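Local coordinates for protein endonuclease III (Geobacillus stearothermophilus, PDB 1ORN) that probably removes damaged bases from DNA as a base-excision repair glycosylase that carries a [4Fe-4S] cluster and forms a covalent intermediate with its substrate, at residues C[9-20]-C[201-209]; C[31-42]-C[58-68]. One frame throughout, in Å; residues are numbered along the deposited sequence.

Helix 7-20, near the N terminus of this all-helical chain, supplies the first half of contact 1, whose partner, 201-209, comes only after a further 180 residues, in the loop between helix 177-191 and helix 209-215. That long closure ties the start of the chain to the iron-sulfur cluster loop near its end. Nested inside it, contact 2 closes a loop of 15 intervening residues, joining helix 33-43 to the end of helix 48-61 and the start of helix 65-69. Nesting in sequence is here combined with separation in space: the two do not touch, and their centres lie about 37 Å apart, on opposite sides of the chain's centre.

Contact 1 (C[9-20]-C[201-209]); sequences QIRYCLDEMAKM and SCPLLHLCR. With SF4 (iron/sulfur cluster), chain F.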
# COMPACT_ATOMS: atom_id res chain seq x y z
N GLN C 9 13.12 6.21 20.21
CA GLN C 9 13.80 6.57 18.98
C GLN C 9 12.91 6.39 17.76
O GLN C 9 12.89 7.23 16.86
CB GLN C 9 15.07 5.74 18.80
CG GLN C 9 16.20 6.12 19.73
CD GLN C 9 17.43 5.28 19.46
OE1 GLN C 9 17.39 4.05 19.55
NE2 GLN C 9 18.53 5.94 19.13
N ILE C 10 12.19 5.27 17.72
CA ILE C 10 11.30 5.00 16.60
C ILE C 10 10.25 6.10 16.51
O ILE C 10 9.91 6.56 15.41
CB ILE C 10 10.62 3.62 16.75
CG1 ILE C 10 11.68 2.52 16.75
CG2 ILE C 10 9.62 3.40 15.62
CD1 ILE C 10 11.13 1.12 16.94
N ARG C 11 9.73 6.53 17.65
CA ARG C 11 8.73 7.59 17.67
C ARG C 11 9.36 8.89 17.18
O ARG C 11 8.68 9.73 16.58
CB ARG C 11 8.16 7.78 19.08
CG ARG C 11 7.37 6.58 19.59
CD ARG C 11 6.77 6.85 20.97
N TYR C 12 10.65 9.05 17.43
CA TYR C 12 11.39 10.23 17.01
C TYR C 12 11.49 10.23 15.48
O TYR C 12 11.34 11.27 14.84
CB TYR C 12 12.80 10.20 17.61
CG TYR C 12 13.68 11.35 17.19
CD1 TYR C 12 13.69 12.55 17.90
CD2 TYR C 12 14.51 11.24 16.08
CE1 TYR C 12 14.50 13.61 17.51
CE2 TYR C 12 15.32 12.29 15.68
CZ TYR C 12 15.32 13.47 16.40
OH TYR C 12 16.13 14.51 16.00
N CYS C 13 11.75 9.05 14.92
CA CYS C 13 11.87 8.89 13.48
C CYS C 13 10.56 9.21 12.78
O CYS C 13 10.54 9.90 11.77
CB CYS C 13 12.28 7.45 13.13
SG CYS C 13 13.98 7.04 13.52
N LEU C 14 9.47 8.70 13.33
CA LEU C 14 8.15 8.93 12.77
C LEU C 14 7.76 10.40 12.86
O LEU C 14 7.11 10.93 11.96
CB LEU C 14 7.12 8.06 13.49
CG LEU C 14 7.35 6.56 13.30
CD1 LEU C 14 6.32 5.78 14.11
CD2 LEU C 14 7.25 6.21 11.82
N ASP C 15 8.15 11.05 13.95
CA ASP C 15 7.85 12.47 14.15
C ASP C 15 8.55 13.31 13.08
O ASP C 15 8.00 14.31 12.61
CB ASP C 15 8.28 12.91 15.54
N GLU C 16 9.75 12.89 12.70
CA GLU C 16 10.52 13.62 11.69
C GLU C 16 9.92 13.42 10.30
O GLU C 16 9.84 14.36 9.51
CB GLU C 16 11.97 13.14 11.70
CG GLU C 16 12.94 14.07 10.97
CD GLU C 16 13.08 15.43 11.65
OE1 GLU C 16 13.42 15.47 12.85
OE2 GLU C 16 12.86 16.46 10.98
N MET C 17 9.52 12.19 10.00
CA MET C 17 8.92 11.89 8.70
C MET C 17 7.68 12.75 8.51
O MET C 17 7.35 13.15 7.40
CB MET C 17 8.52 10.41 8.61
CG MET C 17 9.67 9.44 8.71
SD MET C 17 9.13 7.72 8.52
CE MET C 17 10.65 6.84 9.02
N ALA C 18 6.99 13.03 9.62
CA ALA C 18 5.79 13.85 9.58
C ALA C 18 6.14 15.28 9.20
O ALA C 18 5.38 15.94 8.49
CB ALA C 18 5.09 13.82 10.94
N LYS C 19 7.29 15.75 9.66
CA LYS C 19 7.74 17.11 9.37
C LYS C 19 8.22 17.22 7.92
O LYS C 19 8.11 18.28 7.31
CB LYS C 19 8.88 17.52 10.31
CG LYS C 19 8.46 17.67 11.77
CD LYS C 19 9.61 18.16 12.63
N MET C 20 8.74 16.12 7.39
CA MET C 20 9.25 16.11 6.03
C MET C 20 8.13 15.95 5.00
O MET C 20 8.17 16.53 3.92
CB MET C 20 10.26 14.97 5.87
CG MET C 20 11.05 15.01 4.57
SD MET C 20 12.27 13.69 4.45
CE MET C 20 12.96 13.72 6.09
N SER C 201 21.58 14.14 3.34
CA SER C 201 20.71 15.20 3.85
C SER C 201 19.58 14.67 4.72
O SER C 201 18.60 15.37 4.97
CB SER C 201 20.11 15.97 2.67
OG SER C 201 19.35 15.10 1.85
N CYS C 202 19.71 13.43 5.19
CA CYS C 202 18.66 12.83 6.00
C CYS C 202 18.71 13.22 7.48
O CYS C 202 19.74 13.08 8.14
CB CYS C 202 18.71 11.31 5.87
SG CYS C 202 17.31 10.49 6.68
N PRO C 203 17.58 13.70 8.02
CA PRO C 203 17.44 14.12 9.42
C PRO C 203 17.55 12.96 10.41
O PRO C 203 17.62 13.17 11.62
CB PRO C 203 16.05 14.75 9.46
CG PRO C 203 15.84 15.21 8.05
CD PRO C 203 16.37 14.05 7.26
N LEU C 204 17.56 11.74 9.88
CA LEU C 204 17.64 10.55 10.73
C LEU C 204 18.97 9.83 10.58
O LEU C 204 19.19 8.78 11.19
CB LEU C 204 16.50 9.59 10.38
CG LEU C 204 15.08 10.13 10.62
CD1 LEU C 204 14.07 9.10 10.11
CD2 LEU C 204 14.87 10.43 12.10
N LEU C 205 19.86 10.40 9.78
CA LEU C 205 21.18 9.82 9.56
C LEU C 205 21.88 9.55 10.90
O LEU C 205 22.58 8.55 11.05
CB LEU C 205 22.04 10.77 8.72
CG LEU C 205 23.13 10.21 7.79
CD1 LEU C 205 24.17 11.31 7.55
CD2 LEU C 205 23.80 8.98 8.38
N HIS C 206 21.68 10.45 11.86
CA HIS C 206 22.32 10.34 13.18
C HIS C 206 21.96 9.10 14.00
O HIS C 206 22.57 8.85 15.05
CB HIS C 206 22.03 11.58 14.03
CG HIS C 206 20.62 11.65 14.53
ND1 HIS C 206 19.57 12.11 13.76
CD2 HIS C 206 20.08 11.30 15.72
CE1 HIS C 206 18.45 12.05 14.45
NE2 HIS C 206 18.73 11.56 15.65
N LEU C 207 20.98 8.33 13.55
CA LEU C 207 20.60 7.12 14.27
C LEU C 207 20.35 5.95 13.34
O LEU C 207 19.94 4.87 13.78
CB LEU C 207 19.35 7.37 15.14
CG LEU C 207 18.06 7.94 14.54
CD1 LEU C 207 17.55 7.07 13.39
CD2 LEU C 207 17.00 8.01 15.64
N CYS C 208 20.61 6.14 12.05
CA CYS C 208 20.37 5.08 11.08
C CYS C 208 21.57 4.19 10.78
O CYS C 208 22.61 4.65 10.31
CB CYS C 208 19.85 5.68 9.77
SG CYS C 208 19.42 4.42 8.56
N ARG C 209 21.41 2.89 11.04
CA ARG C 209 22.47 1.91 10.81
C ARG C 209 22.79 1.81 9.32
O ARG C 209 23.95 1.68 8.93
CB ARG C 209 22.04 0.55 11.34
FE1 SF4 F . 17.89 8.35 5.96
FE2 SF4 F . 17.10 6.05 4.64
FE3 SF4 F . 19.60 7.00 4.46
FE4 SF4 F . 18.69 5.95 6.78
S1 SF4 F . 19.05 4.80 4.83
S2 SF4 F . 19.99 7.70 6.52
S3 SF4 F . 16.55 6.55 6.66
S4 SF4 F . 17.82 8.02 3.66
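L204 and L207 of the cluster loop pack against C13 on helix 7-20, and here the fit is tight. The branch CD2 of L204 lies 3.6 Å from C13 CA, while CD1 of L207 comes equally near, 3.6 Å, to C13 SG, which thus touches a methyl of each leucine. The far end of M17 brings CE to L204 CD1 (4.2 Å), and L152 of helix 143-152 touches both M17 and L204. With C13, M17 and L204 all buried, this apolar seam backs a [4Fe-4S] cluster loop: C202 SG binds iron FE1 at 2.3 Å and C208 SG binds FE4 at 2.5 Å, and the type I turn from C202 to L205 sets L204 N to donate to C202 SG. On the solvent side Y12 and H206, both exposed, meet through few atoms: with CG swung anti to the backbone N (chi1 177°), Y12 brings CE2 to H206 CE1 at the imidazole edge, 3.4 Å away, the ring planes nearly perpendicular. Farther along the helix, at a half-covered end, E16 crosses P203 at about a right angle, CG to CB 3.5 Å, and bent M20 lays its CE 3.6 Å from P203 CD.

Contact 2 (C[31-42]-C[58-68]); sequences RNPFELLIAVVL and LFEKYRTPHDY
Helix 33-43 passes the end of helix 48-61 and the turn into helix 65-69, which a T64-D67 capping box starts, with the CA atoms closest at E35 and F59, 7.2 Å apart, and at F34 and T64. At the centre, extended E35 lies over one face of the F59 ring, its CG 3.9 Å from the ring centroid in a CH-pi contact and its carboxylate stacked 16° from the ring plane, while I38 CG2 and A39 CB meet the ring at its edge. F34, with CG anti to its own nitrogen (chi1 180°), projects into the turn: P65 CD sits over one face of its ring, I38 CG1 over the other, and its CZ comes 3.6 Å from Y68 CE2, rim to rim. L42 and L58 touch tip to tip, CD1 to CD2 4.1 Å. At the outer end, R31 grips E35 from backbone and side chain: OE2 accepts from R31 N at 2.8 Å and, through its syn lone pair, from R31 NE, almost straight at 172°. R31 NH2 adds a salt bridge to E35 OE1 at 2.6 Å, its hydrogen bond bent and weak, and a longer, weak one to E60 OE2, 3.3 Å. Putting an alanine at E35 would probably leave R31 N and NE without their acceptor, the guanidinium with just its weak bond to E60, and much of one F59 face uncovered. In this HhH-GPD fold, aromatic rings and aliphatic side chains thus join the helices, while E35 serves both F59, through CH2 groups and stacked carboxylate, and R31, which probably stabilises its anion.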
# COMPACT_ATOMS: atom_id res chain seq x y z
N ARG C 31 -12.83 7.36 -6.93
CA ARG C 31 -14.01 8.14 -6.54
C ARG C 31 -14.91 7.41 -5.54
O ARG C 31 -15.79 8.03 -4.93
CB ARG C 31 -14.81 8.52 -7.79
CG ARG C 31 -14.09 9.52 -8.68
CD ARG C 31 -14.69 9.56 -10.07
NE ARG C 31 -14.47 8.31 -10.79
CZ ARG C 31 -14.85 8.08 -12.04
NH1 ARG C 31 -15.48 9.03 -12.73
NH2 ARG C 31 -14.59 6.91 -12.62
N ASN C 32 -14.70 6.11 -5.37
CA ASN C 32 -15.49 5.33 -4.43
C ASN C 32 -14.70 4.08 -3.99
O ASN C 32 -13.65 3.78 -4.56
CB ASN C 32 -16.83 4.94 -5.07
CG ASN C 32 -16.66 4.16 -6.35
OD1 ASN C 32 -16.09 3.07 -6.35
ND2 ASN C 32 -17.15 4.71 -7.45
N PRO C 33 -15.20 3.35 -2.98
CA PRO C 33 -14.54 2.15 -2.46
C PRO C 33 -14.27 1.04 -3.47
O PRO C 33 -13.26 0.36 -3.37
CB PRO C 33 -15.48 1.69 -1.34
CG PRO C 33 -16.08 3.00 -0.87
CD PRO C 33 -16.40 3.65 -2.18
N PHE C 34 -15.18 0.87 -4.42
CA PHE C 34 -15.01 -0.16 -5.45
C PHE C 34 -13.85 0.21 -6.36
O PHE C 34 -13.02 -0.63 -6.68
CB PHE C 34 -16.29 -0.31 -6.28
CG PHE C 34 -16.19 -1.36 -7.35
CD1 PHE C 34 -15.88 -2.68 -7.03
CD2 PHE C 34 -16.39 -1.02 -8.69
CE1 PHE C 34 -15.77 -3.65 -8.02
CE2 PHE C 34 -16.28 -1.99 -9.69
CZ PHE C 34 -15.97 -3.31 -9.35
N GLU C 35 -13.79 1.47 -6.77
CA GLU C 35 -12.68 1.91 -7.61
C GLU C 35 -11.38 1.80 -6.83
O GLU C 35 -10.34 1.46 -7.39
CB GLU C 35 -12.87 3.36 -8.08
CG GLU C 35 -13.85 3.50 -9.23
CD GLU C 35 -13.93 4.93 -9.74
OE1 GLU C 35 -14.73 5.18 -10.67
OE2 GLU C 35 -13.20 5.80 -9.22
N LEU C 36 -11.43 2.09 -5.53
CA LEU C 36 -10.21 1.99 -4.73
C LEU C 36 -9.74 0.53 -4.70
O LEU C 36 -8.57 0.25 -4.90
CB LEU C 36 -10.42 2.46 -3.29
CG LEU C 36 -9.19 2.32 -2.38
CD1 LEU C 36 -8.03 3.15 -2.92
CD2 LEU C 36 -9.53 2.76 -0.96
N LEU C 37 -10.67 -0.38 -4.43
CA LEU C 37 -10.33 -1.80 -4.36
C LEU C 37 -9.65 -2.27 -5.64
O LEU C 37 -8.60 -2.92 -5.58
CB LEU C 37 -11.57 -2.65 -4.10
CG LEU C 37 -11.35 -4.17 -4.07
CD1 LEU C 37 -10.36 -4.53 -2.97
CD2 LEU C 37 -12.68 -4.87 -3.84
N ILE C 38 -10.23 -1.95 -6.79
CA ILE C 38 -9.63 -2.38 -8.05
C ILE C 38 -8.24 -1.75 -8.22
O ILE C 38 -7.28 -2.43 -8.59
CB ILE C 38 -10.49 -1.97 -9.27
CG1 ILE C 38 -11.84 -2.68 -9.21
CG2 ILE C 38 -9.74 -2.31 -10.57
CD1 ILE C 38 -11.75 -4.19 -9.21
N ALA C 39 -8.15 -0.46 -7.93
CA ALA C 39 -6.89 0.25 -8.07
C ALA C 39 -5.76 -0.33 -7.20
O ALA C 39 -4.63 -0.48 -7.67
CB ALA C 39 -7.08 1.73 -7.74
N VAL C 40 -6.07 -0.68 -5.96
CA VAL C 40 -5.07 -1.22 -5.06
C VAL C 40 -4.65 -2.62 -5.51
O VAL C 40 -3.48 -2.98 -5.42
CB VAL C 40 -5.57 -1.25 -3.60
CG1 VAL C 40 -4.51 -1.83 -2.67
CG2 VAL C 40 -5.89 0.18 -3.16
N VAL C 41 -5.60 -3.40 -6.01
CA VAL C 41 -5.27 -4.75 -6.50
C VAL C 41 -4.28 -4.61 -7.66
O VAL C 41 -3.29 -5.35 -7.74
CB VAL C 41 -6.53 -5.50 -6.99
CG1 VAL C 41 -6.13 -6.74 -7.80
CG2 VAL C 41 -7.36 -5.94 -5.78
N LEU C 42 -4.54 -3.66 -8.55
CA LEU C 42 -3.67 -3.42 -9.70
C LEU C 42 -2.31 -2.86 -9.26
O LEU C 42 -1.29 -3.08 -9.94
CB LEU C 42 -4.33 -2.44 -10.68
CG LEU C 42 -5.60 -2.89 -11.43
CD1 LEU C 42 -6.10 -1.76 -12.31
CD2 LEU C 42 -5.29 -4.12 -12.28
N LEU C 58 -9.97 2.84 -17.62
CA LEU C 58 -10.62 1.64 -17.11
C LEU C 58 -11.89 1.96 -16.34
O LEU C 58 -12.91 1.29 -16.51
CB LEU C 58 -9.67 0.85 -16.19
CG LEU C 58 -10.17 -0.55 -15.82
CD1 LEU C 58 -9.88 -1.50 -16.97
CD2 LEU C 58 -9.48 -1.02 -14.54
N PHE C 59 -11.83 2.98 -15.49
CA PHE C 59 -12.99 3.34 -14.69
C PHE C 59 -14.10 4.03 -15.47
O PHE C 59 -15.16 4.34 -14.92
CB PHE C 59 -12.57 4.19 -13.49
CG PHE C 59 -11.69 3.45 -12.50
CD1 PHE C 59 -11.59 2.06 -12.52
CD2 PHE C 59 -10.97 4.15 -11.53
CE1 PHE C 59 -10.79 1.38 -11.59
CE2 PHE C 59 -10.18 3.49 -10.60
CZ PHE C 59 -10.09 2.09 -10.63
N GLU C 60 -13.86 4.29 -16.75
CA GLU C 60 -14.88 4.90 -17.59
C GLU C 60 -15.60 3.76 -18.30
O GLU C 60 -16.81 3.83 -18.55
CB GLU C 60 -14.26 5.86 -18.61
CG GLU C 60 -13.71 7.12 -17.97
CD GLU C 60 -14.70 7.76 -17.02
OE1 GLU C 60 -15.80 8.15 -17.47
OE2 GLU C 60 -14.39 7.88 -15.81
N LYS C 61 -14.86 2.71 -18.61
CA LYS C 61 -15.41 1.54 -19.29
C LYS C 61 -16.14 0.62 -18.32
O LYS C 61 -17.21 0.09 -18.65
CB LYS C 61 -14.29 0.76 -19.98
CG LYS C 61 -14.76 -0.49 -20.70
CD LYS C 61 -13.66 -1.07 -21.57
CE LYS C 61 -14.12 -2.30 -22.32
NZ LYS C 61 -13.05 -2.80 -23.24
N TYR C 62 -15.57 0.43 -17.14
CA TYR C 62 -16.15 -0.43 -16.11
C TYR C 62 -16.49 0.42 -14.88
O TYR C 62 -15.65 1.18 -14.41
CB TYR C 62 -15.16 -1.52 -15.72
CG TYR C 62 -14.61 -2.34 -16.87
CD1 TYR C 62 -15.29 -3.48 -17.33
CD2 TYR C 62 -13.41 -2.00 -17.49
CE1 TYR C 62 -14.77 -4.25 -18.37
CE2 TYR C 62 -12.89 -2.77 -18.53
CZ TYR C 62 -13.58 -3.89 -18.96
OH TYR C 62 -13.05 -4.65 -19.98
N ARG C 63 -17.71 0.28 -14.36
CA ARG C 63 -18.11 1.06 -13.19
C ARG C 63 -18.65 0.22 -12.05
O ARG C 63 -18.73 0.68 -10.91
CB ARG C 63 -19.20 2.07 -13.57
CG ARG C 63 -18.84 3.02 -14.70
CD ARG C 63 -19.87 4.14 -14.77
NE ARG C 63 -19.78 4.91 -16.01
CZ ARG C 63 -20.21 4.47 -17.19
NH1 ARG C 63 -20.08 5.24 -18.27
NH2 ARG C 63 -20.79 3.28 -17.29
N THR C 64 -19.02 -1.02 -12.36
CA THR C 64 -19.58 -1.91 -11.35
C THR C 64 -19.02 -3.31 -11.54
O THR C 64 -18.45 -3.62 -12.59
CB THR C 64 -21.11 -1.99 -11.50
OG1 THR C 64 -21.42 -2.74 -12.68
CG2 THR C 64 -21.71 -0.59 -11.65
N PRO C 65 -19.17 -4.17 -10.52
CA PRO C 65 -18.65 -5.53 -10.66
C PRO C 65 -19.27 -6.31 -11.83
O PRO C 65 -18.66 -7.22 -12.38
CB PRO C 65 -18.93 -6.15 -9.29
CG PRO C 65 -20.07 -5.35 -8.75
CD PRO C 65 -19.73 -3.95 -9.18
N HIS C 66 -20.50 -5.95 -12.21
CA HIS C 66 -21.16 -6.63 -13.32
C HIS C 66 -20.50 -6.32 -14.65
O HIS C 66 -20.54 -7.13 -15.57
CB HIS C 66 -22.64 -6.23 -13.38
CG HIS C 66 -23.36 -6.41 -12.09
ND1 HIS C 66 -23.15 -5.58 -11.00
CD2 HIS C 66 -24.25 -7.34 -11.68
CE1 HIS C 66 -23.88 -6.00 -9.99
NE2 HIS C 66 -24.56 -7.06 -10.37
N ASP C 67 -19.89 -5.15 -14.75
CA ASP C 67 -19.23 -4.77 -15.99
C ASP C 67 -17.97 -5.60 -16.22
O ASP C 67 -17.69 -6.00 -17.34
CB ASP C 67 -18.85 -3.28 -15.96
CG ASP C 67 -20.04 -2.37 -15.73
OD1 ASP C 67 -21.18 -2.78 -16.05
OD2 ASP C 67 -19.83 -1.24 -15.25
N TYR C 68 -17.23 -5.88 -15.14
CA TYR C 68 -16.00 -6.66 -15.25
C TYR C 68 -16.24 -8.13 -15.61
O TYR C 68 -15.45 -8.73 -16.35
CB TYR C 68 -15.21 -6.59 -13.94
CG TYR C 68 -14.53 -5.26 -13.69
CD1 TYR C 68 -13.33 -4.93 -14.34
CD2 TYR C 68 -15.08 -4.33 -12.81
CE1 TYR C 68 -12.71 -3.70 -14.11
CE2 TYR C 68 -14.46 -3.11 -12.57
CZ TYR C 68 -13.28 -2.80 -13.22
OH TYR C 68 -12.66 -1.59 -12.95
O HOH W 1 -17.40 2.95 -10.03
O HOH W 2 -15.50 2.68 -12.03